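Local structure of pullulanase C protein (Klebsiella pneumoniae subsp. pneumoniae NTUH-K2044, 5HJ1) at residues Leu32-Asn37 against Leu50-Ala56. The protein probably serves as the inner-membrane GspC component of the type II secretion system, its PDZ domain here holding a fatty acid, vaccenic acid. Sequence-based numbering, arbitrary orientation.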
ATOM      1  N   LEU A  32      -9.734  -8.032   0.505  1.00 18.42           N
ATOM      2  CA  LEU A  32      -8.939  -8.326   1.709  1.00 20.06           C
ATOM      3  C   LEU A  32      -7.799  -7.309   1.951  1.00 19.16           C
ATOM      4  O   LEU A  32      -7.329  -7.132   3.066  1.00 19.90           O
ATOM      5  CB  LEU A  32      -8.286  -9.703   1.608  1.00 21.04           C
ATOM      6  CG  LEU A  32      -9.268 -10.861   1.509  1.00 23.74           C
ATOM      7  CD1 LEU A  32      -8.499 -12.165   1.543  1.00 26.92           C
ATOM      8  CD2 LEU A  32     -10.269 -10.828   2.621  1.00 26.20           C
ATOM      9  N   GLY A  33      -7.436  -6.659   0.875  1.00 17.86           N
ATOM     10  CA  GLY A  33      -6.312  -5.695   0.926  1.00 16.88           C
ATOM     11  C   GLY A  33      -5.595  -5.804  -0.372  1.00 14.75           C
ATOM     12  O   GLY A  33      -6.085  -6.289  -1.378  1.00 16.38           O
ATOM     13  N   TYR A  34      -4.370  -5.271  -0.376  1.00 14.65           N
ATOM     14  CA  TYR A  34      -3.537  -5.218  -1.579  1.00 14.27           C
ATOM     15  C   TYR A  34      -2.273  -5.959  -1.336  1.00 13.73           C
ATOM     16  O   TYR A  34      -1.497  -5.620  -0.391  1.00 14.79           O
ATOM     17  CB  TYR A  34      -3.208  -3.763  -1.986  1.00 15.17           C
ATOM     18  CG  TYR A  34      -4.431  -3.043  -2.455  1.00 15.74           C
ATOM     19  CD1 TYR A  34      -5.325  -2.450  -1.543  1.00 16.88           C
ATOM     20  CD2 TYR A  34      -4.775  -3.003  -3.796  1.00 15.88           C
ATOM     21  CE1 TYR A  34      -6.508  -1.880  -2.006  1.00 18.69           C
ATOM     22  CE2 TYR A  34      -5.943  -2.384  -4.244  1.00 16.91           C
ATOM     23  CZ  TYR A  34      -6.802  -1.812  -3.314  1.00 19.07           C
ATOM     24  OH  TYR A  34      -8.004  -1.201  -3.754  1.00 22.86           O
ATOM     25  N   ARG A  35      -1.991  -6.952  -2.149  1.00 13.53           N
ATOM     26  CA  ARG A  35      -0.782  -7.795  -1.977  1.00 14.35           C
ATOM     27  C   ARG A  35       0.388  -7.022  -2.573  1.00 14.41           C
ATOM     28  O   ARG A  35       0.367  -6.567  -3.713  1.00 15.13           O
ATOM     29  CB  ARG A  35      -0.970  -9.089  -2.765  1.00 15.39           C
ATOM     30  CG  ARG A  35       0.112 -10.200  -2.547  1.00 16.81           C
ATOM     31  CD  ARG A  35       0.119 -10.767  -1.190  1.00 17.60           C
ATOM     32  NE  ARG A  35      -1.155 -11.431  -0.877  1.00 18.77           N
ATOM     33  CZ  ARG A  35      -1.556 -11.749   0.315  1.00 19.26           C
ATOM     34  NH1 ARG A  35      -0.809 -11.458   1.354  1.00 20.16           N
ATOM     35  NH2 ARG A  35      -2.748 -12.340   0.515  1.00 21.74           N
ATOM     36  N   LEU A  36       1.479  -6.899  -1.811  1.00 13.56           N
ATOM     37  CA  LEU A  36       2.644  -6.148  -2.183  1.00 13.27           C
ATOM     38  C   LEU A  36       3.837  -7.051  -2.430  1.00 12.74           C
ATOM     39  O   LEU A  36       4.102  -7.980  -1.676  1.00 14.80           O
ATOM     40  CB  LEU A  36       3.085  -5.168  -1.075  1.00 14.11           C
ATOM     41  CG  LEU A  36       1.977  -4.271  -0.556  1.00 14.93           C
ATOM     42  CD1 LEU A  36       2.559  -3.413   0.577  1.00 17.63           C
ATOM     43  CD2 LEU A  36       1.391  -3.424  -1.635  1.00 16.90           C
ATOM     44  N   ASN A  37       4.576  -6.734  -3.504  1.00 12.98           N
ATOM     45  CA  ASN A  37       5.835  -7.408  -3.838  1.00 12.74           C
ATOM     46  C   ASN A  37       6.743  -6.348  -4.412  1.00 13.68           C
ATOM     47  O   ASN A  37       6.337  -5.237  -4.786  1.00 14.30           O
ATOM     48  CB  ASN A  37       5.589  -8.594  -4.759  1.00 12.95           C
ATOM     49  CG  ASN A  37       5.250  -9.822  -3.992  1.00 13.85           C
ATOM     50  OD1 ASN A  37       6.018 -10.261  -3.141  1.00 15.03           O
ATOM     51  ND2 ASN A  37       4.034 -10.331  -4.184  1.00 14.63           N
ATOM     52  N   LEU A  50       9.287  -3.552   4.126  1.00 15.34           N
ATOM     53  CA  LEU A  50       8.271  -4.459   3.636  1.00 14.78           C
ATOM     54  C   LEU A  50       8.877  -5.835   3.410  1.00 13.86           C
ATOM     55  O   LEU A  50      10.082  -6.029   3.319  1.00 15.60           O
ATOM     56  CB  LEU A  50       7.786  -3.898   2.279  1.00 14.80           C
ATOM     57  CG  LEU A  50       7.041  -2.607   2.337  1.00 15.29           C
ATOM     58  CD1 LEU A  50       6.689  -2.121   0.935  1.00 16.04           C
ATOM     59  CD2 LEU A  50       5.801  -2.644   3.205  1.00 17.56           C
ATOM     60  N   GLN A  51       7.963  -6.790   3.362  1.00 14.44           N
ATOM     61  CA  GLN A  51       8.273  -8.171   3.045  1.00 15.43           C
ATOM     62  C   GLN A  51       7.478  -8.641   1.874  1.00 14.41           C
ATOM     63  O   GLN A  51       6.358  -8.198   1.670  1.00 14.05           O
ATOM     64  CB  GLN A  51       8.066  -9.063   4.238  1.00 19.06           C
ATOM     65  CG  GLN A  51       9.087  -8.770   5.340  1.00 24.17           C
ATOM     66  CD  GLN A  51      10.483  -9.274   4.985  1.00 30.83           C
ATOM     67  OE1 GLN A  51      10.702 -10.460   4.764  1.00 33.40           O
ATOM     68  NE2 GLN A  51      11.440  -8.355   4.889  1.00 40.11           N
ATOM     69  N   ALA A  52       8.033  -9.549   1.099  1.00 14.27           N
ATOM     70  CA  ALA A  52       7.307 -10.103  -0.026  1.00 14.64           C
ATOM     71  C   ALA A  52       5.979 -10.668   0.474  1.00 14.63           C
ATOM     72  O   ALA A  52       5.870 -11.324   1.544  1.00 15.50           O
ATOM     73  CB  ALA A  52       8.093 -11.274  -0.629  1.00 14.73           C
ATOM     74  N   ASN A  53       4.978 -10.452  -0.356  1.00 14.20           N
ATOM     75  CA  ASN A  53       3.599 -10.913  -0.066  1.00 14.51           C
ATOM     76  C   ASN A  53       2.942 -10.294   1.134  1.00 15.04           C
ATOM     77  O   ASN A  53       1.949 -10.808   1.658  1.00 16.29           O
ATOM     78  CB  ASN A  53       3.536 -12.458  -0.092  1.00 14.34           C
ATOM     79  CG  ASN A  53       3.731 -12.991  -1.445  1.00 14.83           C
ATOM     80  OD1 ASN A  53       3.119 -12.542  -2.422  1.00 15.88           O
ATOM     81  ND2 ASN A  53       4.615 -13.960  -1.578  1.00 16.08           N
ATOM     82  N   ASP A  54       3.426  -9.132   1.556  1.00 14.31           N
ATOM     83  CA  ASP A  54       2.707  -8.404   2.572  1.00 14.99           C
ATOM     84  C   ASP A  54       1.317  -8.007   2.031  1.00 15.05           C
ATOM     85  O   ASP A  54       1.111  -7.799   0.847  1.00 15.65           O
ATOM     86  CB  ASP A  54       3.443  -7.061   2.921  1.00 15.59           C
ATOM     87  CG  ASP A  54       4.494  -7.182   3.991  1.00 16.57           C
ATOM     88  OD1 ASP A  54       4.515  -8.207   4.733  1.00 17.54           O
ATOM     89  OD2 ASP A  54       5.251  -6.220   4.124  1.00 15.95           O
ATOM     90  N   LEU A  55       0.362  -7.898   2.950  1.00 14.35           N
ATOM     91  CA  LEU A  55      -1.014  -7.479   2.630  1.00 15.32           C
ATOM     92  C   LEU A  55      -1.275  -6.114   3.183  1.00 15.58           C
ATOM     93  O   LEU A  55      -1.367  -5.993   4.427  1.00 16.93           O
ATOM     94  CB  LEU A  55      -2.015  -8.509   3.155  1.00 17.11           C
ATOM     95  CG  LEU A  55      -3.463  -8.225   2.788  1.00 17.97           C
ATOM     96  CD1 LEU A  55      -3.740  -8.556   1.346  1.00 18.71           C
ATOM     97  CD2 LEU A  55      -4.471  -8.987   3.683  1.00 20.55           C
ATOM     98  N   ALA A  56      -1.324  -5.112   2.320  1.00 13.77           N
ATOM     99  CA  ALA A  56      -1.637  -3.728   2.734  1.00 15.00           C
ATOM    100  C   ALA A  56      -3.117  -3.588   3.057  1.00 15.99           C
ATOM    101  O   ALA A  56      -3.986  -3.855   2.225  1.00 16.25           O
ATOM    102  CB  ALA A  56      -1.248  -2.720   1.696  1.00 15.31           C
TER
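Leu-55 pushes its branched end into the hollow over Gly-33, where antiparallel strands 30-38 and 54-59 of the PDZ domain's curled sheet are joined by a Tyr-34/Ala-56 pair, hydrogen-bonded through both N and O, and by Leu-36 N donating to Asp-54 O. With no side chain on Gly-33 to fill the space, CD1 of Leu-55 settles 3.7 Å from the glycine C, while CD2 reaches the carbonyl O of Leu-32. Arg-35 folds over the same leucine: its chain leaves with CG anti to the backbone N (chi1 -172°), then bends at chi2 and chi3, laying one guanidinium face on CD1 of Leu-55. At the guanidinium edge NH1 donates to the carbonyl O of Asn-53 (2.8 Å). On the other face of the sheet, Ala-56 leaves a shallow dip that takes CD1 of Leu-36, 4.0 Å from the alanine CB; Leu-85 packs on Leu-36, Leu-64 on Ala-56, and bound vaccenic acid touches Tyr-34 and Ala-56. A type II turn, Gln-51 to Asp-54, closed by Asp-54 N to Gln-51 O and Gln-51 N to Asp-54 OD2, leads into strand 54-59; Arg-89 pairs with Asp-54 OD1. At the turn's corner Asn-53 N donates to Asn-37 OD1, and Asn-37 ND2 returns a nearly straight hydrogen bond (176°) to Asn-53 OD1 from above its carbonyl plane, the amides 90° apart.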